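Local coordinates for protein trimethylamine-N-oxide reductase (Haemophilus influenzae, PDB 7L5I) that probably reduces N- and S-oxides such as trimethylamine N-oxide at a molybdenum centre carried by two molybdopterin guanine dinucleotides, at residues Pro96-Thr101 and Leu125-Asp130; Thr176-Val181 and Glu775-Leu780; Met364-Ala369 and Gly629-Phe634. All blocks are in the same frame, centred on the assembly; numbering follows the deposited sequence.

Interaction 1 of 3, residues Pro96-Thr101 and Leu125-Asp130; sequences PGKSDT and LKRVRD
Arg-127 leaves helix 114-131 toward the loop of residues 96-101 and ends on the backbone carbonyl of Pro-96. From CB the chain runs straight through CG and CD, with CG anti to the backbone N, and this part carries the group out from the helix. A turn at chi3 (-66°) then swings the guanidinium across to the loop. At the tip NH1 donates to Pro-96 O over 2.8 Å. The bond is moderately bent, 147° at the hydrogen, and NH1 sits 29° out of the carbonyl plane. NH1 also gives a hydrogen to a water 3.1 Å away, which in turn donates to Gly-97 O. A second water donates to Pro-96 O and lies in the guanidinium plane at a weak 3.4 Å from NH2. Two neighbouring carbonyls of the loop are thus tied to one guanidinium, directly and through water. Lys-98, extended beyond CG, crosses Arg-127 at about a right angle, laying CE over one guanidinium face, 3.9 Å from NH1. Its NZ stays 4.9 Å from NH1, a like-charge pair whose repulsion solvent probably softens. Pro-96 also rests on Leu-120 and Gln-124 of the same helix. This is a surface contact of the molybdopterin oxidoreductase region, in which an arginine of helix 114-131 holds a carbonyl of the irregular loop between helix 90-94 and strand 109-111.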
ATOM      1  N   PRO A  96      -6.521   7.533 -34.631  1.00 20.96           N
ATOM      2  CA  PRO A  96      -5.684   6.894 -33.610  1.00 21.76           C
ATOM      3  C   PRO A  96      -4.391   7.660 -33.387  1.00 22.76           C
ATOM      4  O   PRO A  96      -3.630   7.907 -34.330  1.00 19.72           O
ATOM      5  CB  PRO A  96      -5.431   5.497 -34.187  1.00 24.47           C
ATOM      6  CG  PRO A  96      -6.579   5.262 -35.096  1.00 23.36           C
ATOM      7  CD  PRO A  96      -6.880   6.589 -35.710  1.00 21.76           C
ATOM      8  N   GLY A  97      -4.138   8.004 -32.114  1.00 21.24           N
ATOM      9  CA  GLY A  97      -2.945   8.719 -31.707  1.00 19.56           C
ATOM     10  C   GLY A  97      -2.938  10.181 -32.086  1.00 23.50           C
ATOM     11  O   GLY A  97      -1.935  10.868 -31.839  1.00 23.57           O
ATOM     12  N   LYS A  98      -4.030  10.679 -32.660  1.00 20.75           N
ATOM     13  CA  LYS A  98      -4.142  12.075 -33.073  1.00 23.39           C
ATOM     14  C   LYS A  98      -5.508  12.627 -32.692  1.00 21.48           C
ATOM     15  O   LYS A  98      -5.987  13.568 -33.339  1.00 24.97           O
ATOM     16  CB  LYS A  98      -3.917  12.195 -34.567  1.00 24.74           C
ATOM     17  CG  LYS A  98      -2.517  11.806 -34.953  1.00 27.95           C
ATOM     18  CD  LYS A  98      -2.276  11.950 -36.439  1.00 36.99           C
ATOM     19  CE  LYS A  98      -1.042  11.157 -36.845  1.00 55.72           C
ATOM     20  NZ  LYS A  98      -0.758  11.231 -38.305  1.00 72.42           N
ATOM     21  N   SER A  99      -6.143  12.065 -31.682  1.00 20.39           N
ATOM     22  CA  SER A  99      -7.499  12.431 -31.318  1.00 21.68           C
ATOM     23  C   SER A  99      -7.527  13.635 -30.382  1.00 20.37           C
ATOM     24  O   SER A  99      -6.498  14.113 -29.908  1.00 19.21           O
ATOM     25  CB  SER A  99      -8.198  11.252 -30.633  1.00 22.23           C
ATOM     26  OG  SER A  99      -7.683  11.056 -29.326  1.00 22.05           O
ATOM     27  N   ASP A 100      -8.747  14.117 -30.125  1.00 20.69           N
ATOM     28  CA  ASP A 100      -9.020  15.123 -29.089  1.00 23.63           C
ATOM     29  C   ASP A 100      -8.983  14.400 -27.751  1.00 20.72           C
ATOM     30  O   ASP A 100      -9.935  13.695 -27.384  1.00 20.17           O
ATOM     31  CB  ASP A 100     -10.374  15.790 -29.306  1.00 21.54           C
ATOM     32  CG  ASP A 100     -10.762  16.724 -28.158  1.00 31.29           C
ATOM     33  OD1 ASP A 100      -9.932  16.949 -27.249  1.00 27.01           O
ATOM     34  OD2 ASP A 100     -11.904  17.244 -28.171  1.00 35.40           O
ATOM     35  N   THR A 101      -7.866  14.519 -27.041  1.00 19.90           N
ATOM     36  CA  THR A 101      -7.695  13.717 -25.826  1.00 16.93           C
ATOM     37  C   THR A 101      -8.486  14.247 -24.651  1.00 20.90           C
ATOM     38  O   THR A 101      -8.546  13.572 -23.616  1.00 20.57           O
ATOM     39  CB  THR A 101      -6.222  13.656 -25.449  1.00 20.50           C
ATOM     40  OG1 THR A 101      -5.770  14.992 -25.239  1.00 23.36           O
ATOM     41  CG2 THR A 101      -5.426  12.997 -26.553  1.00 22.10           C
ATOM     42  N   LEU A 125       1.947   1.600 -30.312  1.00 15.73           N
ATOM     43  CA  LEU A 125       3.208   1.567 -29.582  1.00 14.93           C
ATOM     44  C   LEU A 125       4.386   1.597 -30.546  1.00 17.76           C
ATOM     45  O   LEU A 125       5.412   2.213 -30.254  1.00 16.33           O
ATOM     46  CB  LEU A 125       3.279   0.328 -28.695  1.00 16.18           C
ATOM     47  CG  LEU A 125       2.315   0.298 -27.500  1.00 14.21           C
ATOM     48  CD1 LEU A 125       2.417  -1.036 -26.776  1.00 17.56           C
ATOM     49  CD2 LEU A 125       2.572   1.453 -26.530  1.00 18.26           C
ATOM     50  N   LYS A 126       4.257   0.934 -31.696  1.00 15.17           N
ATOM     51  CA  LYS A 126       5.312   1.000 -32.697  1.00 18.00           C
ATOM     52  C   LYS A 126       5.544   2.433 -33.153  1.00 17.62           C
ATOM     53  O   LYS A 126       6.693   2.848 -33.352  1.00 19.43           O
ATOM     54  CB  LYS A 126       4.973   0.101 -33.883  1.00 22.15           C
ATOM     55  CG  LYS A 126       6.156  -0.072 -34.838  1.00 30.52           C
ATOM     56  CD  LYS A 126       5.750  -0.645 -36.190  1.00 44.22           C
ATOM     57  CE  LYS A 126       6.878  -0.461 -37.225  1.00 52.59           C
ATOM     58  NZ  LYS A 126       6.478   0.442 -38.349  1.00 67.04           N
ATOM     59  N   ARG A 127       4.468   3.211 -33.318  1.00 15.24           N
ATOM     60  CA  ARG A 127       4.619   4.602 -33.728  1.00 18.07           C
ATOM     61  C   ARG A 127       5.453   5.367 -32.715  1.00 17.93           C
ATOM     62  O   ARG A 127       6.379   6.106 -33.080  1.00 17.39           O
ATOM     63  CB  ARG A 127       3.245   5.252 -33.895  1.00 20.00           C
ATOM     64  CG  ARG A 127       3.300   6.737 -34.270  1.00 24.87           C
ATOM     65  CD  ARG A 127       1.896   7.347 -34.414  1.00 29.56           C
ATOM     66  NE  ARG A 127       1.133   6.784 -35.531  1.00 33.18           N
ATOM     67  CZ  ARG A 127      -0.170   6.990 -35.737  1.00 39.42           C
ATOM     68  NH1 ARG A 127      -0.874   7.741 -34.901  1.00 29.80           N
ATOM     69  NH2 ARG A 127      -0.774   6.436 -36.780  1.00 38.55           N
ATOM     70  N   VAL A 128       5.140   5.205 -31.424  1.00 16.54           N
ATOM     71  CA  VAL A 128       5.901   5.910 -30.398  1.00 14.49           C
ATOM     72  C   VAL A 128       7.342   5.423 -30.362  1.00 17.59           C
ATOM     73  O   VAL A 128       8.285   6.219 -30.211  1.00 19.38           O
ATOM     74  CB  VAL A 128       5.232   5.750 -29.020  1.00 17.95           C
ATOM     75  CG1 VAL A 128       6.147   6.343 -27.959  1.00 19.48           C
ATOM     76  CG2 VAL A 128       3.857   6.417 -29.001  1.00 18.47           C
ATOM     77  N   ARG A 129       7.552   4.109 -30.466  1.00 15.83           N
ATOM     78  CA  ARG A 129       8.919   3.602 -30.471  1.00 15.68           C
ATOM     79  C   ARG A 129       9.708   4.154 -31.652  1.00 19.74           C
ATOM     80  O   ARG A 129      10.888   4.473 -31.520  1.00 19.86           O
ATOM     81  CB  ARG A 129       8.927   2.078 -30.512  1.00 17.41           C
ATOM     82  CG  ARG A 129       8.430   1.450 -29.211  1.00 16.97           C
ATOM     83  CD  ARG A 129       8.850   0.011 -29.163  1.00 19.21           C
ATOM     84  NE  ARG A 129       8.451  -0.659 -27.938  1.00 19.74           N
ATOM     85  CZ  ARG A 129       9.059  -0.505 -26.759  1.00 18.37           C
ATOM     86  NH1 ARG A 129      10.096   0.306 -26.634  1.00 18.42           N
ATOM     87  NH2 ARG A 129       8.630  -1.191 -25.704  1.00 18.60           N
ATOM     88  N   ASP A 130       9.072   4.267 -32.809  1.00 17.91           N
ATOM     89  CA  ASP A 130       9.780   4.752 -33.997  1.00 18.43           C
ATOM     90  C   ASP A 130      10.089   6.237 -33.896  1.00 22.02           C
ATOM     91  O   ASP A 130      11.138   6.690 -34.365  1.00 18.97           O
ATOM     92  CB  ASP A 130       8.946   4.472 -35.243  1.00 23.31           C
ATOM     93  CG  ASP A 130       8.977   2.999 -35.651  1.00 38.38           C
ATOM     94  OD1 ASP A 130       9.865   2.253 -35.174  1.00 35.20           O
ATOM     95  OD2 ASP A 130       8.113   2.583 -36.452  1.00 41.41           O
TER
HETATM   96  O   HOH W   1      -3.825   7.868 -37.057  1.00 38.03           O
HETATM   97  O   HOH W   2       0.432   9.856 -33.030  1.00 29.31           O

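Interaction 2 of 3, residues Thr176-Val181 and Glu775-Leu780; sequences TGAAQV and EGTSKL
Segment 176-181, which leads into helix 179-187, and the irregular segment 775-780 run alongside each other, Ala-178 and Thr-777 being 6.8 Å apart at their CA atoms and Val-181 and Leu-780 7.4 Å, and no hydrogen bond joins them. The two meet at two places, by van der Waals contact. In the first, the CB of Ala-178 meets the methyl of Thr-777, 4.1 Å from CG2. A chi1 of 51° sets that methyl anti to the carbonyl carbon of Thr-777 and turns it to the alanine, while OG1 is held from beyond the two segments by the carboxylate of Glu-359 and the backbone N of Gly-783. In the second, Val-181 and Leu-780 lie side by side and point opposite ways. CG1 of Val-181 does the touching: it lies 3.7 Å from the backbone O of Leu-780 and 4.0 Å from Leu-780 CG. The contact joins the molybdopterin oxidoreductase region to the dinucleotide-binding domain, as in the DMSO reductase family, where the bis-MGD cofactor lies between domains; the Ala-178 side chain is about 11 Å from a bound MGD. Each segment is braced from within. Ser-778 OG accepts from the backbone N of Leu-780 at 3.0 Å, an ST turn, and also pairs with Glu-359. On the helix side, Gln-180 NE2 donates to Thr-176 OG1 at 2.9 Å, nearly in its own amide plane, while Asp-173 takes a further bond from the same NE2.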
ATOM      1  N   THR A 176       5.558   2.976   1.321  1.00 12.52           N
ATOM      2  CA  THR A 176       6.620   3.458   2.198  1.00 14.88           C
ATOM      3  C   THR A 176       7.541   4.377   1.422  1.00 11.49           C
ATOM      4  O   THR A 176       8.770   4.329   1.572  1.00 15.39           O
ATOM      5  CB  THR A 176       7.427   2.306   2.809  1.00 14.98           C
ATOM      6  OG1 THR A 176       8.063   1.534   1.775  1.00 15.55           O
ATOM      7  CG2 THR A 176       6.559   1.388   3.642  1.00 13.94           C
ATOM      8  N   GLY A 177       6.960   5.246   0.583  1.00 12.80           N
ATOM      9  CA  GLY A 177       7.776   6.087  -0.283  1.00 15.86           C
ATOM     10  C   GLY A 177       8.773   6.911   0.501  1.00 14.12           C
ATOM     11  O   GLY A 177       9.894   7.146   0.038  1.00 15.81           O
ATOM     12  N   ALA A 178       8.401   7.321   1.703  1.00 12.10           N
ATOM     13  CA  ALA A 178       9.311   8.082   2.546  1.00 13.14           C
ATOM     14  C   ALA A 178      10.212   7.195   3.399  1.00 12.50           C
ATOM     15  O   ALA A 178      11.433   7.369   3.398  1.00 15.09           O
ATOM     16  CB  ALA A 178       8.501   9.039   3.438  1.00 13.81           C
ATOM     17  N   ALA A 179       9.622   6.251   4.146  1.00 14.91           N
ATOM     18  CA  ALA A 179      10.397   5.445   5.080  1.00 11.61           C
ATOM     19  C   ALA A 179      11.470   4.644   4.369  1.00 12.41           C
ATOM     20  O   ALA A 179      12.554   4.422   4.909  1.00 16.76           O
ATOM     21  CB  ALA A 179       9.479   4.494   5.859  1.00 14.59           C
ATOM     22  N   GLN A 180      11.180   4.161   3.162  1.00 12.08           N
ATOM     23  CA  GLN A 180      12.153   3.298   2.509  1.00 14.79           C
ATOM     24  C   GLN A 180      13.355   4.051   1.976  1.00 16.28           C
ATOM     25  O   GLN A 180      14.343   3.407   1.585  1.00 14.85           O
ATOM     26  CB  GLN A 180      11.494   2.503   1.384  1.00 12.72           C
ATOM     27  CG  GLN A 180      11.308   3.247   0.069  1.00 16.79           C
ATOM     28  CD  GLN A 180      10.673   2.345  -0.993  1.00 20.70           C
ATOM     29  OE1 GLN A 180      11.226   2.136  -2.076  1.00 19.31           O
ATOM     30  NE2 GLN A 180       9.501   1.827  -0.679  1.00 16.75           N
ATOM     31  N   VAL A 181      13.309   5.375   1.957  1.00 14.35           N
ATOM     32  CA  VAL A 181      14.452   6.190   1.554  1.00 15.12           C
ATOM     33  C   VAL A 181      15.246   6.670   2.764  1.00 13.96           C
ATOM     34  O   VAL A 181      16.476   6.705   2.719  1.00 16.51           O
ATOM     35  CB  VAL A 181      13.986   7.380   0.691  1.00 15.80           C
ATOM     36  CG1 VAL A 181      15.126   8.362   0.437  1.00 18.47           C
ATOM     37  CG2 VAL A 181      13.450   6.881  -0.665  1.00 18.11           C
ATOM     38  N   GLU A 775       1.878  16.197  -3.761  1.00 17.30           N
ATOM     39  CA  GLU A 775       3.186  16.803  -3.554  1.00 19.73           C
ATOM     40  C   GLU A 775       4.121  15.807  -2.880  1.00 18.52           C
ATOM     41  O   GLU A 775       3.681  14.877  -2.196  1.00 17.61           O
ATOM     42  CB  GLU A 775       3.097  18.069  -2.700  1.00 24.19           C
ATOM     43  CG  GLU A 775       2.631  17.792  -1.310  1.00 24.75           C
ATOM     44  CD  GLU A 775       2.352  19.060  -0.545  1.00 32.09           C
ATOM     45  OE1 GLU A 775       2.745  20.140  -1.029  1.00 29.36           O
ATOM     46  OE2 GLU A 775       1.739  18.961   0.529  1.00 26.00           O
ATOM     47  N   GLY A 776       5.421  16.022  -3.079  1.00 15.66           N
ATOM     48  CA  GLY A 776       6.415  15.155  -2.469  1.00 16.86           C
ATOM     49  C   GLY A 776       6.536  15.371  -0.973  1.00 18.42           C
ATOM     50  O   GLY A 776       6.368  16.478  -0.458  1.00 15.75           O
ATOM     51  N   THR A 777       6.843  14.275  -0.261  1.00 14.97           N
ATOM     52  CA  THR A 777       7.050  14.360   1.188  1.00 16.40           C
ATOM     53  C   THR A 777       8.102  15.409   1.527  1.00 16.84           C
ATOM     54  O   THR A 777       7.924  16.224   2.442  1.00 15.74           O
ATOM     55  CB  THR A 777       7.443  12.992   1.750  1.00 14.99           C
ATOM     56  OG1 THR A 777       8.531  12.435   0.992  1.00 15.15           O
ATOM     57  CG2 THR A 777       6.248  12.034   1.683  1.00 13.48           C
ATOM     58  N   SER A 778       9.189  15.403   0.787  1.00 14.63           N
ATOM     59  CA  SER A 778      10.312  16.318   0.929  1.00 17.12           C
ATOM     60  C   SER A 778      11.240  16.003  -0.233  1.00 14.52           C
ATOM     61  O   SER A 778      11.011  15.060  -0.994  1.00 16.25           O
ATOM     62  CB  SER A 778      11.037  16.163   2.265  1.00 19.81           C
ATOM     63  OG  SER A 778      11.976  15.093   2.236  1.00 18.40           O
ATOM     64  N   LYS A 779      12.318  16.784  -0.353  1.00 15.78           N
ATOM     65  CA  LYS A 779      13.283  16.507  -1.401  1.00 17.71           C
ATOM     66  C   LYS A 779      14.063  15.226  -1.144  1.00 15.94           C
ATOM     67  O   LYS A 779      14.669  14.706  -2.074  1.00 19.15           O
ATOM     68  CB  LYS A 779      14.247  17.679  -1.558  1.00 19.41           C
ATOM     69  CG  LYS A 779      13.519  18.938  -1.976  1.00 23.58           C
ATOM     70  CD  LYS A 779      14.479  20.111  -2.070  1.00 29.62           C
ATOM     71  CE  LYS A 779      13.755  21.323  -2.586  1.00 30.65           C
ATOM     72  NZ  LYS A 779      12.992  21.963  -1.503  1.00 36.57           N
ATOM     73  N   LEU A 780      14.044  14.693   0.076  1.00 14.32           N
ATOM     74  CA  LEU A 780      14.784  13.466   0.329  1.00 15.43           C
ATOM     75  C   LEU A 780      14.162  12.298  -0.428  1.00 16.35           C
ATOM     76  O   LEU A 780      14.825  11.639  -1.239  1.00 17.11           O
ATOM     77  CB  LEU A 780      14.844  13.165   1.831  1.00 19.14           C
ATOM     78  CG  LEU A 780      15.725  11.942   2.085  1.00 23.83           C
ATOM     79  CD1 LEU A 780      17.180  12.327   1.980  1.00 22.88           C
ATOM     80  CD2 LEU A 780      15.441  11.326   3.412  1.00 25.07           C
TER

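Interaction 3 of 3, residues Met364-Ala369 and Gly629-Phe634; sequences MLVTLA and GKIEIF
Val-366 and Ile-631 make the apolar part of this contact, methyl against methyl: CG1 of the valine is 3.9 Å from CG2 of the isoleucine. Each of these methyls is anti to its own backbone N (Val-366 chi1 170°), and the two side chains meet at a slant. The second pair, Thr-367 and Ile-633, mixes polar and apolar surface. Thr-367 OG1 lies 3.9 Å from Ile-633 CG1, and Thr-367 CG2 approaches Ile-633 CG2 at 4.0 Å, a van der Waals contact in which hydroxyl oxygen and methyl both lie against the isoleucine. That buried hydroxyl is satisfied inside its own helix, by the backbone O of Trp-363. No hydrogen bond links the two segments, although Trp-363, one residue before 364-369, donates through NE1 to Glu-632 O. Around the contact, Phe-303 of helix 300-307 touches both Thr-367 and Ile-633, while Leu-624 borders Ile-631. Within 629-634, Glu-632 is the centre of an inverse gamma turn, with a weak backbone bond from Ile-633 N to Ile-631 O. The whole is a buried helix-on-strand packing: helix 359-372 lies against strand 631-632, which pairs in parallel with strand 297-298, and against the turn that follows it.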
ATOM      1  N   MET A 364      12.294   9.468  13.664  1.00 12.72           N
ATOM      2  CA  MET A 364      12.109   9.790  15.068  1.00 13.09           C
ATOM      3  C   MET A 364      11.663   8.568  15.869  1.00 12.95           C
ATOM      4  O   MET A 364      12.038   8.433  17.039  1.00 12.88           O
ATOM      5  CB  MET A 364      11.095  10.947  15.210  1.00 10.93           C
ATOM      6  CG  MET A 364      10.989  11.431  16.651  1.00 14.68           C
ATOM      7  SD  MET A 364      12.545  12.110  17.277  1.00 17.18           S
ATOM      8  CE  MET A 364      12.483  11.552  18.993  1.00 18.29           C
ATOM      9  N   LEU A 365      10.885   7.652  15.277  1.00 13.24           N
ATOM     10  CA  LEU A 365      10.507   6.452  16.010  1.00 14.04           C
ATOM     11  C   LEU A 365      11.740   5.608  16.350  1.00 13.64           C
ATOM     12  O   LEU A 365      11.842   5.056  17.455  1.00 14.32           O
ATOM     13  CB  LEU A 365       9.519   5.615  15.201  1.00 13.10           C
ATOM     14  CG  LEU A 365       8.941   4.428  15.964  1.00 15.87           C
ATOM     15  CD1 LEU A 365       8.024   4.929  17.039  1.00 23.71           C
ATOM     16  CD2 LEU A 365       8.196   3.503  15.047  1.00 17.56           C
ATOM     17  N   VAL A 366      12.658   5.455  15.385  1.00 12.01           N
ATOM     18  CA  VAL A 366      13.904   4.723  15.621  1.00 12.55           C
ATOM     19  C   VAL A 366      14.766   5.444  16.649  1.00 13.74           C
ATOM     20  O   VAL A 366      15.429   4.816  17.483  1.00 14.72           O
ATOM     21  CB  VAL A 366      14.653   4.528  14.292  1.00 16.06           C
ATOM     22  CG1 VAL A 366      16.045   4.002  14.544  1.00 16.09           C
ATOM     23  CG2 VAL A 366      13.872   3.584  13.438  1.00 15.15           C
ATOM     24  N   THR A 367      14.765   6.775  16.607  1.00 11.73           N
ATOM     25  CA  THR A 367      15.488   7.566  17.604  1.00 13.19           C
ATOM     26  C   THR A 367      14.900   7.353  18.995  1.00 16.46           C
ATOM     27  O   THR A 367      15.628   7.144  19.978  1.00 13.58           O
ATOM     28  CB  THR A 367      15.426   9.041  17.198  1.00 14.56           C
ATOM     29  OG1 THR A 367      16.134   9.240  15.961  1.00 13.69           O
ATOM     30  CG2 THR A 367      16.030   9.945  18.248  1.00 15.07           C
ATOM     31  N   LEU A 368      13.575   7.390  19.106  1.00 14.52           N
ATOM     32  CA  LEU A 368      12.936   7.100  20.387  1.00 13.80           C
ATOM     33  C   LEU A 368      13.278   5.697  20.888  1.00 13.39           C
ATOM     34  O   LEU A 368      13.629   5.509  22.065  1.00 14.27           O
ATOM     35  CB  LEU A 368      11.421   7.293  20.252  1.00 14.53           C
ATOM     36  CG  LEU A 368      10.620   7.026  21.503  1.00 15.94           C
ATOM     37  CD1 LEU A 368      11.070   7.949  22.643  1.00 17.92           C
ATOM     38  CD2 LEU A 368       9.125   7.192  21.238  1.00 15.22           C
ATOM     39  N   ALA A 369      13.188   4.690  20.010  1.00 13.18           N
ATOM     40  CA  ALA A 369      13.541   3.333  20.387  1.00 12.17           C
ATOM     41  C   ALA A 369      14.998   3.240  20.835  1.00 14.84           C
ATOM     42  O   ALA A 369      15.326   2.472  21.757  1.00 13.58           O
ATOM     43  CB  ALA A 369      13.278   2.383  19.203  1.00 12.65           C
ATOM     44  N   GLY A 629      28.645   2.782  11.031  1.00 13.36           N
ATOM     45  CA  GLY A 629      28.389   1.454  11.534  1.00 14.95           C
ATOM     46  C   GLY A 629      27.342   1.389  12.622  1.00 14.28           C
ATOM     47  O   GLY A 629      27.096   0.302  13.154  1.00 15.17           O
ATOM     48  N   LYS A 630      26.738   2.518  12.975  1.00 15.50           N
ATOM     49  CA  LYS A 630      25.758   2.614  14.040  1.00 15.08           C
ATOM     50  C   LYS A 630      24.455   3.196  13.506  1.00 12.32           C
ATOM     51  O   LYS A 630      24.334   3.582  12.333  1.00 13.35           O
ATOM     52  CB  LYS A 630      26.325   3.469  15.188  1.00 14.58           C
ATOM     53  CG  LYS A 630      27.571   2.857  15.837  1.00 18.21           C
ATOM     54  CD  LYS A 630      28.146   3.746  16.950  1.00 23.88           C
ATOM     55  CE  LYS A 630      28.697   5.024  16.370  1.00 24.71           C
ATOM     56  NZ  LYS A 630      29.288   5.873  17.462  1.00 33.02           N
ATOM     57  N   ILE A 631      23.463   3.258  14.393  1.00 13.19           N
ATOM     58  CA  ILE A 631      22.209   3.955  14.123  1.00 13.47           C
ATOM     59  C   ILE A 631      22.461   5.456  13.983  1.00 14.53           C
ATOM     60  O   ILE A 631      22.925   6.103  14.918  1.00 16.12           O
ATOM     61  CB  ILE A 631      21.196   3.694  15.241  1.00 12.62           C
ATOM     62  CG1 ILE A 631      20.929   2.203  15.389  1.00 14.07           C
ATOM     63  CG2 ILE A 631      19.909   4.442  14.963  1.00 15.02           C
ATOM     64  CD1 ILE A 631      20.184   1.841  16.673  1.00 16.08           C
ATOM     65  N   GLU A 632      22.060   6.032  12.855  1.00 15.55           N
ATOM     66  CA  GLU A 632      22.389   7.425  12.542  1.00 16.01           C
ATOM     67  C   GLU A 632      21.231   8.316  12.976  1.00 16.62           C
ATOM     68  O   GLU A 632      20.318   8.617  12.212  1.00 15.00           O
ATOM     69  CB  GLU A 632      22.717   7.588  11.060  1.00 16.06           C
ATOM     70  CG  GLU A 632      23.858   6.720  10.597  1.00 19.55           C
ATOM     71  CD  GLU A 632      25.086   7.510  10.166  1.00 29.57           C
ATOM     72  OE1 GLU A 632      24.945   8.449   9.346  1.00 27.37           O
ATOM     73  OE2 GLU A 632      26.198   7.174  10.641  1.00 27.50           O
ATOM     74  N   ILE A 633      21.285   8.741  14.230  1.00 14.12           N
ATOM     75  CA  ILE A 633      20.336   9.752  14.709  1.00 14.90           C
ATOM     76  C   ILE A 633      20.608  11.089  14.042  1.00 18.38           C
ATOM     77  O   ILE A 633      19.685  11.795  13.644  1.00 18.07           O
ATOM     78  CB  ILE A 633      20.413   9.847  16.237  1.00 15.64           C
ATOM     79  CG1 ILE A 633      19.903   8.545  16.850  1.00 15.11           C
ATOM     80  CG2 ILE A 633      19.600  11.046  16.726  1.00 20.28           C
ATOM     81  CD1 ILE A 633      19.981   8.508  18.371  1.00 18.49           C
ATOM     82  N   PHE A 634      21.878  11.456  13.913  1.00 14.93           N
ATOM     83  CA  PHE A 634      22.324  12.519  13.021  1.00 15.23           C
ATOM     84  C   PHE A 634      23.010  11.856  11.839  1.00 17.61           C
ATOM     85  O   PHE A 634      23.915  11.027  12.025  1.00 20.90           O
ATOM     86  CB  PHE A 634      23.279  13.470  13.727  1.00 17.20           C
ATOM     87  CG  PHE A 634      23.633  14.683  12.898  1.00 19.73           C
ATOM     88  CD1 PHE A 634      24.653  14.630  11.981  1.00 22.26           C
ATOM     89  CD2 PHE A 634      22.930  15.864  13.047  1.00 25.04           C
ATOM     90  CE1 PHE A 634      24.973  15.738  11.229  1.00 25.55           C
ATOM     91  CE2 PHE A 634      23.249  16.977  12.295  1.00 26.75           C
ATOM     92  CZ  PHE A 634      24.271  16.907  11.382  1.00 24.80           C
TER

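Along the chain interaction 1 closes first, and the segments of interaction 3 both fall between the two of interaction 2. Interaction 1 is a remote surface contact, its centre 34 Å from that of interaction 2 and 50 Å from that of interaction 3. Interactions 2 and 3 lie on the same side of the chain's centre, 18 Å apart between centres and about 9 Å between nearest atoms. Helix 359-372 connects them: its start borders interaction 2, and its middle forms one side of interaction 3. One helix therefore reaches from the contact near the cofactor, where distant parts of the sequence meet, to a more peripheral two-stranded sheet.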